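Local coordinates for fructose-bisphosphate aldolase (Thermus caldophilus, PDB 2FJK), which belongs to the class II fructose-bisphosphate aldolase family, with a TIM-barrel fold, and holds 1,3-dihydroxyacetonephosphate in a pocket, at residues 79-84 and 98-103; 46-51 and 59-64; 180-185 and 232-237; 174-179 and 187-192. All blocks are in the same frame, centred on the assembly; numbering follows the deposited sequence.

Interaction 1. Residues 79-84 and 98-103; sequences LDHGSS and SVMIDK. With 13P (1,3-dihydroxyacetonephosphate), chain E.
The backbone O of Ser98 receives the N-H of Leu79 at 3.1 Å (N to O), fixing the start of segment 79-84 against the beginning of strand 98-101; the Ser98 hydroxyl itself is bonded to Thr4 O. At Val99 the contact is apolar: its CA and CB lie beside Leu79 CB, while its methyls also meet helix 85-93. Met100, present as selenomethionine, buries more surface in the contact than any other residue here. A bend at chi3 (-42°) lays its end alongside the Asp80-His81 backbone, the side chains of Asp80 and His81 pointing the same way as that of Met100; CE lies 3.6 Å from Asp80 CA and SE lies 3.1 Å from His81 N. Met100 O takes the Gly82 N-H at 2.6 Å (N to O), the donor standing 39° out of the carbonyl plane. This is a beta-alpha-beta unit of the TIM barrel: strand 75-78, the 79-84 loop, helix 85-93, then strand 98-101. Such loops at the C-terminal ends of barrel strands form the ligand pocket, and here the O3 hydroxyl of 13P donates to Asp80 OD1 at 3.1 Å. Ile101 forms a single beta bridge with Gly82 and sends CD1 to within 3.5 Å of Gly82 O. That same carbonyl accepts the Asp102 N-H at 2.8 Å (N to O), nearly straight at 165° and in the carbonyl plane. Asp102 CB faces the His81 backbone, whereas its OD1 pairs with Ser104 OG. Finally the bent chain of Lys103 folds back so that NZ makes a weak bond to Ser83 O.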
loop_
_atom_site.group_PDB
_atom_site.type_symbol
_atom_site.label_atom_id
_atom_site.label_comp_id
_atom_site.label_asym_id
_atom_site.label_seq_id
_atom_site.Cartn_x
_atom_site.Cartn_y
_atom_site.Cartn_z
ATOM N N LEU A 79 7.807 15.096 10.436
ATOM C CA LEU A 79 6.719 15.584 11.280
ATOM C C LEU A 79 6.731 17.113 11.430
ATOM O O LEU A 79 5.741 17.766 11.142
ATOM C CB LEU A 79 6.771 14.919 12.660
ATOM C CG LEU A 79 5.936 15.548 13.790
ATOM C CD1 LEU A 79 4.472 15.662 13.385
ATOM C CD2 LEU A 79 6.074 14.699 15.052
ATOM N N ASP A 80 7.830 17.698 11.881
ATOM C CA ASP A 80 7.860 19.160 12.009
ATOM C C ASP A 80 7.135 19.710 13.259
ATOM O O ASP A 80 5.900 19.740 13.339
ATOM C CB ASP A 80 7.270 19.799 10.737
ATOM C CG ASP A 80 7.514 21.297 10.652
ATOM O OD1 ASP A 80 8.671 21.720 10.861
ATOM O OD2 ASP A 80 6.556 22.047 10.360
ATOM N N HIS A 81 7.931 20.133 14.233
ATOM C CA HIS A 81 7.422 20.707 15.469
ATOM C C HIS A 81 6.390 19.830 16.170
ATOM O O HIS A 81 5.273 20.275 16.450
ATOM C CB HIS A 81 6.829 22.089 15.181
ATOM C CG HIS A 81 7.827 23.071 14.650
ATOM N ND1 HIS A 81 7.566 23.893 13.575
ATOM C CD2 HIS A 81 9.091 23.355 15.042
ATOM C CE1 HIS A 81 8.628 24.639 13.325
ATOM N NE2 HIS A 81 9.566 24.333 14.201
ATOM N N GLY A 82 6.764 18.582 16.444
ATOM C CA GLY A 82 5.864 17.686 17.144
ATOM C C GLY A 82 5.675 18.281 18.528
ATOM O O GLY A 82 6.632 18.777 19.117
ATOM N N SER A 83 4.450 18.246 19.040
ATOM C CA SER A 83 4.142 18.819 20.346
ATOM C C SER A 83 4.397 17.885 21.513
ATOM O O SER A 83 4.645 18.337 22.633
ATOM C CB SER A 83 2.673 19.237 20.415
ATOM O OG SER A 83 1.817 18.117 20.276
ATOM N N SER A 84 4.337 16.582 21.265
ATOM C CA SER A 84 4.547 15.628 22.343
ATOM C C SER A 84 5.134 14.292 21.919
ATOM O O SER A 84 5.379 14.036 20.736
ATOM C CB SER A 84 3.230 15.375 23.075
ATOM O OG SER A 84 2.276 14.777 22.213
ATOM N N SER A 98 11.239 10.709 9.535
ATOM C CA SER A 98 11.945 11.639 10.404
ATOM C C SER A 98 10.928 12.404 11.246
ATOM O O SER A 98 9.929 12.918 10.728
ATOM C CB SER A 98 12.759 12.627 9.578
ATOM O OG SER A 98 13.032 12.124 8.274
ATOM N N VAL A 99 11.177 12.465 12.548
ATOM C CA VAL A 99 10.278 13.166 13.441
ATOM C C VAL A 99 10.993 14.293 14.148
ATOM O O VAL A 99 12.227 14.358 14.178
ATOM C CB VAL A 99 9.691 12.240 14.507
ATOM C CG1 VAL A 99 8.893 11.134 13.847
ATOM C CG2 VAL A 99 10.810 11.678 15.375
HETATM N N MSE A 100 10.197 15.172 14.735
HETATM C CA MSE A 100 10.732 16.315 15.433
HETATM C C MSE A 100 9.871 16.659 16.625
HETATM O O MSE A 100 8.643 16.747 16.522
HETATM C CB MSE A 100 10.778 17.508 14.492
HETATM C CG MSE A 100 11.372 18.734 15.105
HETATM SE SE MSE A 100 11.062 20.204 13.950
HETATM C CE MSE A 100 11.453 19.370 12.247
ATOM N N ILE A 101 10.524 16.841 17.759
ATOM C CA ILE A 101 9.834 17.204 18.972
ATOM C C ILE A 101 10.287 18.624 19.280
ATOM O O ILE A 101 11.478 18.935 19.221
ATOM C CB ILE A 101 10.220 16.251 20.129
ATOM C CG1 ILE A 101 9.550 16.699 21.424
ATOM C CG2 ILE A 101 11.739 16.204 20.283
ATOM C CD1 ILE A 101 8.044 16.584 21.405
ATOM N N ASP A 102 9.336 19.497 19.575
ATOM C CA ASP A 102 9.677 20.871 19.892
ATOM C C ASP A 102 9.472 21.175 21.372
ATOM O O ASP A 102 8.346 21.346 21.840
ATOM C CB ASP A 102 8.860 21.840 19.034
ATOM C CG ASP A 102 9.126 23.296 19.386
ATOM O OD1 ASP A 102 10.263 23.623 19.797
ATOM O OD2 ASP A 102 8.198 24.117 19.236
ATOM N N LYS A 103 10.580 21.215 22.106
ATOM C CA LYS A 103 10.555 21.518 23.534
ATOM C C LYS A 103 11.558 22.639 23.768
ATOM O O LYS A 103 12.232 22.686 24.791
ATOM C CB LYS A 103 10.940 20.280 24.347
ATOM C CG LYS A 103 9.939 19.134 24.233
ATOM C CD LYS A 103 8.619 19.493 24.894
ATOM C CE LYS A 103 7.614 18.355 24.776
ATOM N NZ LYS A 103 6.349 18.661 25.494
HETATM P P 13P E . 7.023 29.862 7.387
HETATM O O1P 13P E . 5.635 30.403 7.983
HETATM O O2P 13P E . 8.035 31.078 7.435
HETATM O O3P 13P E . 6.806 29.418 5.908
HETATM O O1 13P E . 7.511 28.625 8.288
HETATM C C1 13P E . 8.213 27.555 7.658
HETATM C C2 13P E . 8.766 26.721 8.787
HETATM O O2 13P E . 9.420 27.266 9.672
HETATM C C3 13P E . 8.521 25.214 8.840
HETATM O O3 13P E . 9.035 24.670 10.051
#

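Interaction 2. Residues 46-51 and 59-64; sequences LALSEG and ALTRMV
Leu48 CG stands anti to its own carbonyl carbon (chi1 -77°), which sends both methyls of the residue toward helix 50-68. From that helix Leu60 answers with CG anti to the backbone N (chi1 180°), and the two leucines meet tip to tip, Leu48 CD2 lying 3.6 Å from Leu60 CD2. The contact belongs to the beta-alpha-beta unit of strand 44-47, helix 50-68 and strand 75-78 in the TIM barrel, and here the helix packs back on the strand and loop that precede it. Leu46 and Leu48, two residues apart on an extended backbone, direct their side chains to the same side. Leu60 and Val64, one helical turn apart, do likewise, and the Val64 N to Leu60 O bond of 2.9 Å confirms the regular turn that sets their spacing. Two rows of two side chains therefore interlock without any polar atom taking part. Val64 slides past both leucines in the opposite direction; its CG1 is shared between them, 4.1 Å from Leu48 CD1. Thr61 adds a looser edge, with CG2 4.5 Å from Leu48 CD2. Around this layer Leu48 also rests on Phe96 and Val64 on Val77 of the next strand, while Leu60 packs on Met27 of a neighbouring subunit, so the helix lies between the barrel strands and that second subunit. Ser49 caps the start of the helix through its hydroxyl and Ala52 N. The tightest approach is between methyls, Leu46 CD1 and Val64 CG1 at 3.4 Å, closer than usual van der Waals contact.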
loop_
_atom_site.group_PDB
_atom_site.type_symbol
_atom_site.label_atom_id
_atom_site.label_comp_id
_atom_site.label_asym_id
_atom_site.label_seq_id
_atom_site.Cartn_x
_atom_site.Cartn_y
_atom_site.Cartn_z
ATOM N N LEU A 46 8.939 16.249 2.573
ATOM C CA LEU A 46 7.522 16.563 2.718
ATOM C C LEU A 46 7.286 16.775 4.219
ATOM O O LEU A 46 7.450 15.857 5.027
ATOM C CB LEU A 46 6.661 15.419 2.174
ATOM C CG LEU A 46 6.767 15.229 0.658
ATOM C CD1 LEU A 46 5.792 14.173 0.180
ATOM C CD2 LEU A 46 6.451 16.539 -0.016
ATOM N N ALA A 47 6.932 18.001 4.589
ATOM C CA ALA A 47 6.704 18.339 5.989
ATOM C C ALA A 47 5.228 18.401 6.338
ATOM O O ALA A 47 4.427 19.002 5.622
ATOM C CB ALA A 47 7.377 19.684 6.324
ATOM N N LEU A 48 4.871 17.761 7.440
ATOM C CA LEU A 48 3.500 17.779 7.888
ATOM C C LEU A 48 3.417 18.186 9.351
ATOM O O LEU A 48 3.868 17.464 10.226
ATOM C CB LEU A 48 2.848 16.411 7.713
ATOM C CG LEU A 48 2.418 15.991 6.312
ATOM C CD1 LEU A 48 3.642 15.603 5.479
ATOM C CD2 LEU A 48 1.455 14.819 6.436
ATOM N N SER A 49 2.816 19.338 9.612
ATOM C CA SER A 49 2.660 19.806 10.983
ATOM C C SER A 49 1.631 18.902 11.641
ATOM O O SER A 49 1.104 17.970 11.015
ATOM C CB SER A 49 2.138 21.239 10.987
ATOM O OG SER A 49 0.803 21.264 10.487
ATOM N N GLU A 50 1.339 19.173 12.905
ATOM C CA GLU A 50 0.337 18.403 13.619
ATOM C C GLU A 50 -1.020 18.842 13.082
ATOM O O GLU A 50 -1.991 18.072 13.104
ATOM C CB GLU A 50 0.445 18.662 15.122
ATOM C CG GLU A 50 1.065 17.494 15.878
ATOM C CD GLU A 50 1.421 17.845 17.305
ATOM O OE1 GLU A 50 0.610 18.519 17.972
ATOM O OE2 GLU A 50 2.509 17.443 17.764
ATOM N N GLY A 51 -1.077 20.078 12.583
ATOM C CA GLY A 51 -2.313 20.594 12.014
ATOM C C GLY A 51 -2.607 19.849 10.718
ATOM O O GLY A 51 -3.756 19.498 10.429
ATOM N N ALA A 59 -5.821 9.790 5.202
ATOM C CA ALA A 59 -5.806 10.041 3.774
ATOM C C ALA A 59 -4.485 10.710 3.408
ATOM O O ALA A 59 -3.767 10.240 2.530
ATOM C CB ALA A 59 -6.973 10.941 3.374
ATOM N N LEU A 60 -4.161 11.792 4.107
ATOM C CA LEU A 60 -2.929 12.527 3.834
ATOM C C LEU A 60 -1.659 11.748 4.135
ATOM O O LEU A 60 -0.759 11.684 3.296
ATOM C CB LEU A 60 -2.903 13.844 4.624
ATOM C CG LEU A 60 -1.647 14.692 4.413
ATOM C CD1 LEU A 60 -1.503 15.050 2.935
ATOM C CD2 LEU A 60 -1.723 15.956 5.256
ATOM N N THR A 61 -1.575 11.174 5.334
ATOM C CA THR A 61 -0.374 10.440 5.716
ATOM C C THR A 61 -0.095 9.253 4.817
ATOM O O THR A 61 1.049 9.031 4.432
ATOM C CB THR A 61 -0.426 9.946 7.191
ATOM O OG1 THR A 61 -1.641 9.221 7.428
ATOM C CG2 THR A 61 -0.339 11.120 8.143
ATOM N N ARG A 62 -1.134 8.491 4.487
ATOM C CA ARG A 62 -0.977 7.316 3.626
ATOM C C ARG A 62 -0.511 7.731 2.239
ATOM O O ARG A 62 0.372 7.101 1.656
ATOM C CB ARG A 62 -2.298 6.546 3.506
ATOM C CG ARG A 62 -2.883 6.010 4.829
ATOM C CD ARG A 62 -1.940 5.047 5.533
ATOM N NE ARG A 62 -0.650 5.680 5.792
ATOM C CZ ARG A 62 0.415 5.057 6.281
ATOM N NH1 ARG A 62 0.360 3.764 6.581
ATOM N NH2 ARG A 62 1.543 5.730 6.454
HETATM N N MSE A 63 -1.113 8.796 1.717
HETATM C CA MSE A 63 -0.766 9.299 0.400
HETATM C C MSE A 63 0.667 9.837 0.329
HETATM O O MSE A 63 1.393 9.553 -0.623
HETATM C CB MSE A 63 -1.735 10.404 -0.008
HETATM C CG MSE A 63 -1.408 11.009 -1.361
HETATM SE SE MSE A 63 -2.442 12.568 -1.746
HETATM C CE MSE A 63 -3.810 11.785 -2.820
ATOM N N VAL A 64 1.068 10.612 1.332
ATOM C CA VAL A 64 2.409 11.184 1.348
ATOM C C VAL A 64 3.509 10.109 1.395
ATOM O O VAL A 64 4.500 10.206 0.669
ATOM C CB VAL A 64 2.566 12.174 2.527
ATOM C CG1 VAL A 64 4.000 12.618 2.654
ATOM C CG2 VAL A 64 1.681 13.391 2.292
#

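Interaction 3. Residues 180-185 and 232-237; sequences AYKGKG and SGIHPE
Two backbone hydrogen bonds tie Ser232 to the loop 180-185: its N-H reaches Ala180 O at 2.8 Å (N to O), and its O receives the Lys182 N-H at 2.9 Å (N to O). Both bonds are moderately straight, 158° and 156° at hydrogen. Flanking Tyr181 in this way, they make a single beta bridge between Tyr181 and Ser232, with the hydrogen-bonding pattern of a parallel pair. The bridge joins two loops of the TIM barrel: one follows strand 171-172, the other enters helix 236-244.

The second kind of contact is made by the Ser232 hydroxyl. With OG anti to the backbone N, it lies 2.7 Å from Gly183 O and 2.9 Å from Gly185 O, within reach of both carbonyls but with one proton to give. The loop thus curls around this single oxygen.

The third is van der Waals packing of the Lys182 stem. Its chain is extended to CE, running over the Ser232 carbonyl and along Gly233, then bends at chi4 (-54°) toward the ligand. NZ is bonded to Ser177 O and Gly179 O and forms a salt bridge to O2P of 13P; the packed stem probably helps to position this charge in the pocket. Ile234 crosses this stem at about a right angle, with CG1 3.6 Å from Lys182 CD, and Gly233 CA approaches the same Lys182 CD to 3.6 Å.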
loop_
_atom_site.group_PDB
_atom_site.type_symbol
_atom_site.label_atom_id
_atom_site.label_comp_id
_atom_site.label_asym_id
_atom_site.label_seq_id
_atom_site.Cartn_x
_atom_site.Cartn_y
_atom_site.Cartn_z
ATOM N N ALA A 180 3.873 35.696 7.966
ATOM C CA ALA A 180 4.203 36.697 6.959
ATOM C C ALA A 180 4.793 38.000 7.521
ATOM O O ALA A 180 5.042 38.938 6.767
ATOM C CB ALA A 180 2.968 37.007 6.135
ATOM N N TYR A 181 5.018 38.067 8.828
ATOM C CA TYR A 181 5.570 39.288 9.423
ATOM C C TYR A 181 6.836 38.986 10.200
ATOM O O TYR A 181 6.842 39.007 11.430
ATOM C CB TYR A 181 4.531 39.946 10.338
ATOM C CG TYR A 181 3.212 40.182 9.642
ATOM C CD1 TYR A 181 2.104 39.367 9.896
ATOM C CD2 TYR A 181 3.078 41.203 8.702
ATOM C CE1 TYR A 181 0.893 39.569 9.224
ATOM C CE2 TYR A 181 1.887 41.412 8.030
ATOM C CZ TYR A 181 0.799 40.593 8.293
ATOM O OH TYR A 181 -0.368 40.798 7.602
ATOM N N LYS A 182 7.912 38.730 9.466
ATOM C CA LYS A 182 9.192 38.382 10.066
ATOM C C LYS A 182 10.044 39.538 10.590
ATOM O O LYS A 182 11.118 39.307 11.138
ATOM C CB LYS A 182 9.997 37.539 9.066
ATOM C CG LYS A 182 9.210 36.337 8.538
ATOM C CD LYS A 182 10.063 35.412 7.682
ATOM C CE LYS A 182 9.228 34.290 7.094
ATOM N NZ LYS A 182 8.471 33.549 8.148
ATOM N N GLY A 183 9.572 40.773 10.433
ATOM C CA GLY A 183 10.333 41.917 10.923
ATOM C C GLY A 183 10.380 43.134 10.008
ATOM O O GLY A 183 10.464 42.997 8.788
ATOM N N LYS A 184 10.325 44.330 10.591
ATOM C CA LYS A 184 10.370 45.558 9.797
ATOM C C LYS A 184 11.614 45.562 8.916
ATOM O O LYS A 184 12.713 45.243 9.370
ATOM C CB LYS A 184 10.375 46.795 10.701
ATOM C CG LYS A 184 9.073 47.029 11.456
ATOM C CD LYS A 184 9.057 48.403 12.122
ATOM C CE LYS A 184 7.736 48.666 12.839
ATOM N NZ LYS A 184 7.708 50.009 13.496
ATOM N N GLY A 185 11.440 45.929 7.653
ATOM C CA GLY A 185 12.572 45.933 6.750
ATOM C C GLY A 185 13.142 44.527 6.706
ATOM O O GLY A 185 12.436 43.558 6.991
ATOM N N SER A 232 6.793 40.717 5.402
ATOM C CA SER A 232 8.243 40.798 5.329
ATOM C C SER A 232 8.799 39.400 5.580
ATOM O O SER A 232 8.522 38.792 6.608
ATOM C CB SER A 232 8.759 41.785 6.387
ATOM O OG SER A 232 10.174 41.893 6.352
ATOM N N GLY A 233 9.567 38.885 4.631
ATOM C CA GLY A 233 10.125 37.558 4.797
ATOM C C GLY A 233 11.631 37.606 4.902
ATOM O O GLY A 233 12.212 38.689 4.899
ATOM N N ILE A 234 12.262 36.437 4.995
ATOM C CA ILE A 234 13.715 36.357 5.103
ATOM C C ILE A 234 14.336 36.642 3.745
ATOM O O ILE A 234 13.908 36.095 2.721
ATOM C CB ILE A 234 14.180 34.967 5.589
ATOM C CG1 ILE A 234 13.474 34.592 6.900
ATOM C CG2 ILE A 234 15.683 34.969 5.784
ATOM C CD1 ILE A 234 13.669 35.564 8.023
ATOM N N HIS A 235 15.342 37.510 3.741
ATOM C CA HIS A 235 16.024 37.899 2.515
ATOM C C HIS A 235 16.751 36.731 1.854
ATOM O O HIS A 235 17.441 35.962 2.520
ATOM C CB HIS A 235 17.028 39.008 2.811
ATOM C CG HIS A 235 17.574 39.662 1.583
ATOM N ND1 HIS A 235 16.867 40.605 0.867
ATOM C CD2 HIS A 235 18.738 39.479 0.918
ATOM C CE1 HIS A 235 17.573 40.974 -0.187
ATOM N NE2 HIS A 235 18.712 40.305 -0.179
ATOM N N PRO A 236 16.608 36.589 0.526
ATOM C CA PRO A 236 17.254 35.511 -0.230
ATOM C C PRO A 236 18.754 35.385 0.042
ATOM O O PRO A 236 19.277 34.279 0.205
ATOM C CB PRO A 236 16.963 35.883 -1.682
ATOM C CG PRO A 236 15.630 36.539 -1.593
ATOM C CD PRO A 236 15.770 37.417 -0.359
ATOM N N GLU A 237 19.449 36.517 0.091
ATOM C CA GLU A 237 20.887 36.488 0.342
ATOM C C GLU A 237 21.205 35.888 1.711
ATOM O O GLU A 237 22.191 35.165 1.863
ATOM C CB GLU A 237 21.476 37.895 0.211
ATOM C CG GLU A 237 21.347 38.479 -1.204
ATOM C CD GLU A 237 21.981 37.590 -2.272
ATOM O OE1 GLU A 237 23.161 37.206 -2.107
ATOM O OE2 GLU A 237 21.302 37.279 -3.281
#

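Interaction 4. Residues 174-179 and 187-192. With 13P (1,3-dihydroxyacetonephosphate), chain E.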
loop_
_atom_site.group_PDB
_atom_site.type_symbol
_atom_site.label_atom_id
_atom_site.label_comp_id
_atom_site.label_asym_id
_atom_site.label_seq_id
_atom_site.Cartn_x
_atom_site.Cartn_y
_atom_site.Cartn_z
ATOM N N ILE A 174 18.235 31.825 14.841
ATOM C CA ILE A 174 19.170 32.891 14.513
ATOM C C ILE A 174 18.530 34.132 13.925
ATOM O O ILE A 174 19.190 34.890 13.208
ATOM C CB ILE A 174 20.232 32.398 13.531
ATOM C CG1 ILE A 174 19.562 31.917 12.235
ATOM C CG2 ILE A 174 21.038 31.289 14.178
ATOM C CD1 ILE A 174 20.540 31.419 11.186
ATOM N N GLY A 175 17.250 34.335 14.214
ATOM C CA GLY A 175 16.575 35.508 13.702
ATOM C C GLY A 175 15.341 35.282 12.856
ATOM O O GLY A 175 14.685 36.258 12.494
ATOM N N THR A 176 15.025 34.027 12.526
ATOM C CA THR A 176 13.834 33.719 11.721
ATOM C C THR A 176 12.623 33.438 12.612
ATOM O O THR A 176 12.769 33.188 13.813
ATOM C CB THR A 176 14.039 32.472 10.832
ATOM O OG1 THR A 176 14.191 31.322 11.667
ATOM C CG2 THR A 176 15.275 32.618 9.963
ATOM N N SER A 177 11.430 33.483 12.017
ATOM C CA SER A 177 10.190 33.223 12.737
ATOM C C SER A 177 9.081 32.952 11.717
ATOM O O SER A 177 9.155 33.429 10.581
ATOM C CB SER A 177 9.828 34.421 13.629
ATOM O OG SER A 177 9.356 35.528 12.874
ATOM N N HIS A 178 8.058 32.189 12.120
ATOM C CA HIS A 178 6.952 31.827 11.221
ATOM C C HIS A 178 6.019 32.984 10.862
ATOM O O HIS A 178 6.005 34.024 11.526
ATOM C CB HIS A 178 6.091 30.711 11.836
ATOM C CG HIS A 178 6.845 29.465 12.180
ATOM N ND1 HIS A 178 7.588 28.759 11.259
ATOM C CD2 HIS A 178 6.958 28.790 13.350
ATOM C CE1 HIS A 178 8.129 27.706 11.848
ATOM N NE2 HIS A 178 7.763 27.702 13.115
ATOM N N GLY A 179 5.234 32.791 9.807
ATOM C CA GLY A 179 4.286 33.814 9.408
ATOM C C GLY A 179 4.771 34.810 8.382
ATOM O O GLY A 179 5.929 34.792 7.976
ATOM N N PRO A 187 14.643 41.532 8.103
ATOM C CA PRO A 187 14.836 40.946 9.433
ATOM C C PRO A 187 16.271 40.477 9.642
ATOM O O PRO A 187 16.837 39.786 8.801
ATOM C CB PRO A 187 13.822 39.799 9.454
ATOM C CG PRO A 187 13.700 39.423 8.017
ATOM C CD PRO A 187 13.655 40.761 7.330
ATOM N N PHE A 188 16.855 40.857 10.770
ATOM C CA PHE A 188 18.235 40.491 11.068
ATOM C C PHE A 188 18.476 39.005 11.282
ATOM O O PHE A 188 17.782 38.349 12.052
ATOM C CB PHE A 188 18.729 41.241 12.308
ATOM C CG PHE A 188 20.137 40.888 12.701
ATOM C CD1 PHE A 188 21.212 41.271 11.903
ATOM C CD2 PHE A 188 20.387 40.151 13.853
ATOM C CE1 PHE A 188 22.516 40.926 12.247
ATOM C CE2 PHE A 188 21.686 39.798 14.206
ATOM C CZ PHE A 188 22.753 40.187 13.403
ATOM N N ILE A 189 19.483 38.482 10.601
ATOM C CA ILE A 189 19.845 37.084 10.744
ATOM C C ILE A 189 21.239 37.051 11.351
ATOM O O ILE A 189 22.179 37.611 10.788
ATOM C CB ILE A 189 19.874 36.362 9.384
ATOM C CG1 ILE A 189 18.562 36.605 8.635
ATOM C CG2 ILE A 189 20.129 34.881 9.598
ATOM C CD1 ILE A 189 17.319 36.276 9.420
ATOM N N ASP A 190 21.365 36.403 12.501
ATOM C CA ASP A 190 22.642 36.310 13.196
ATOM C C ASP A 190 23.560 35.306 12.510
ATOM O O ASP A 190 23.690 34.168 12.955
ATOM C CB ASP A 190 22.414 35.883 14.647
ATOM C CG ASP A 190 23.534 36.319 15.562
ATOM O OD1 ASP A 190 24.710 36.112 15.198
ATOM O OD2 ASP A 190 23.236 36.861 16.648
ATOM N N HIS A 191 24.202 35.731 11.430
ATOM C CA HIS A 191 25.092 34.847 10.684
ATOM C C HIS A 191 26.318 34.391 11.468
ATOM O O HIS A 191 26.718 33.230 11.374
ATOM C CB HIS A 191 25.513 35.515 9.377
ATOM C CG HIS A 191 24.410 35.603 8.366
ATOM N ND1 HIS A 191 23.761 34.489 7.877
ATOM C CD2 HIS A 191 23.851 36.668 7.743
ATOM C CE1 HIS A 191 22.852 34.862 6.994
ATOM N NE2 HIS A 191 22.887 36.180 6.892
ATOM N N PRO A 192 26.933 35.293 12.253
ATOM C CA PRO A 192 28.112 34.894 13.027
ATOM C C PRO A 192 27.730 33.792 13.999
ATOM O O PRO A 192 28.477 32.837 14.201
ATOM C CB PRO A 192 28.506 36.182 13.746
ATOM C CG PRO A 192 28.063 37.237 12.787
ATOM C CD PRO A 192 26.700 36.741 12.378
HETATM P P 13P E . 7.023 29.862 7.387
HETATM O O1P 13P E . 5.635 30.403 7.983
HETATM O O2P 13P E . 8.035 31.078 7.435
HETATM O O3P 13P E . 6.806 29.418 5.908
HETATM O O1 13P E . 7.511 28.625 8.288
HETATM C C1 13P E . 8.213 27.555 7.658
HETATM C C2 13P E . 8.766 26.721 8.787
HETATM O O2 13P E . 9.420 27.266 9.672
HETATM C C3 13P E . 8.521 25.214 8.840
HETATM O O3 13P E . 9.035 24.670 10.051
#
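Ile174 and Ile189 carry most of the contact, meeting obliquely with Ile174 CD1 3.8 Å from Ile189 CG2. The first torsion of Ile174 (chi1 60°) places CG1 between the backbone N and the carbonyl carbon, from where CD1 extends to the neighbouring isoleucine; the side chain also packs on Leu207 of strand 205-207. Ile189 CD1 turns the other way along the chain, toward the Gly175 carbonyl and Thr176 CG2.

The carbonyl of Ile174 is gripped from the opposing loop. Asp190 N donates to Ile174 O at 2.7 Å with 163° at hydrogen, and Ile189 CA adds a C-H...O contact to that same Ile174 O at 3.4 Å. The lack of a side chain at Gly175 lets Phe188 O come within 3.5 Å of Gly175 CA, a reciprocal C-H...O contact.

Asp190, the third large contributor, is the centre of an inverse gamma turn and the N-cap of helix 191-200, its OD1 bonded to Arg193 N. The bond to Ile174 O thus holds the helix start of this TIM-barrel segment against the loop after strand 171-172.

Further along that loop, His178 ND1 donates to 13P O1 at 3.0 Å and Gly179 N to O1P of 13P at 3.0 Å, the latter nearly straight at 169°. Isoleucine packing and the Asp190-Ile174 bond fix the root of the loop, perhaps helping to place its far end, which supplies an imidazole N-H and a main-chain N-H to the phosphate oxygens.

Overall arrangement
Interactions 1, 3 and 4 contribute residues to the barrel's ligand pocket, while interaction 2 lies farther out, between strand and helix. Along the chain interaction 2 closes before interaction 1 opens, and both precede interactions 3 and 4, whose segments alternate. Interactions 1 and 2 have centres 13 Å apart and touch through Glu50 and Ser83; they belong to consecutive beta-alpha-beta units that meet at strand 75-78. Interactions 3 and 4, centres 9 Å apart, both draw on the loop between strand 171-172 and helix 191-200, and Lys182 bonds to Ser177 across them. The two halves lie about 21 to 27 Å apart by centres. His81 and His178 bring interactions 1 and 4 together at 13P, so loops far apart in sequence form one pocket.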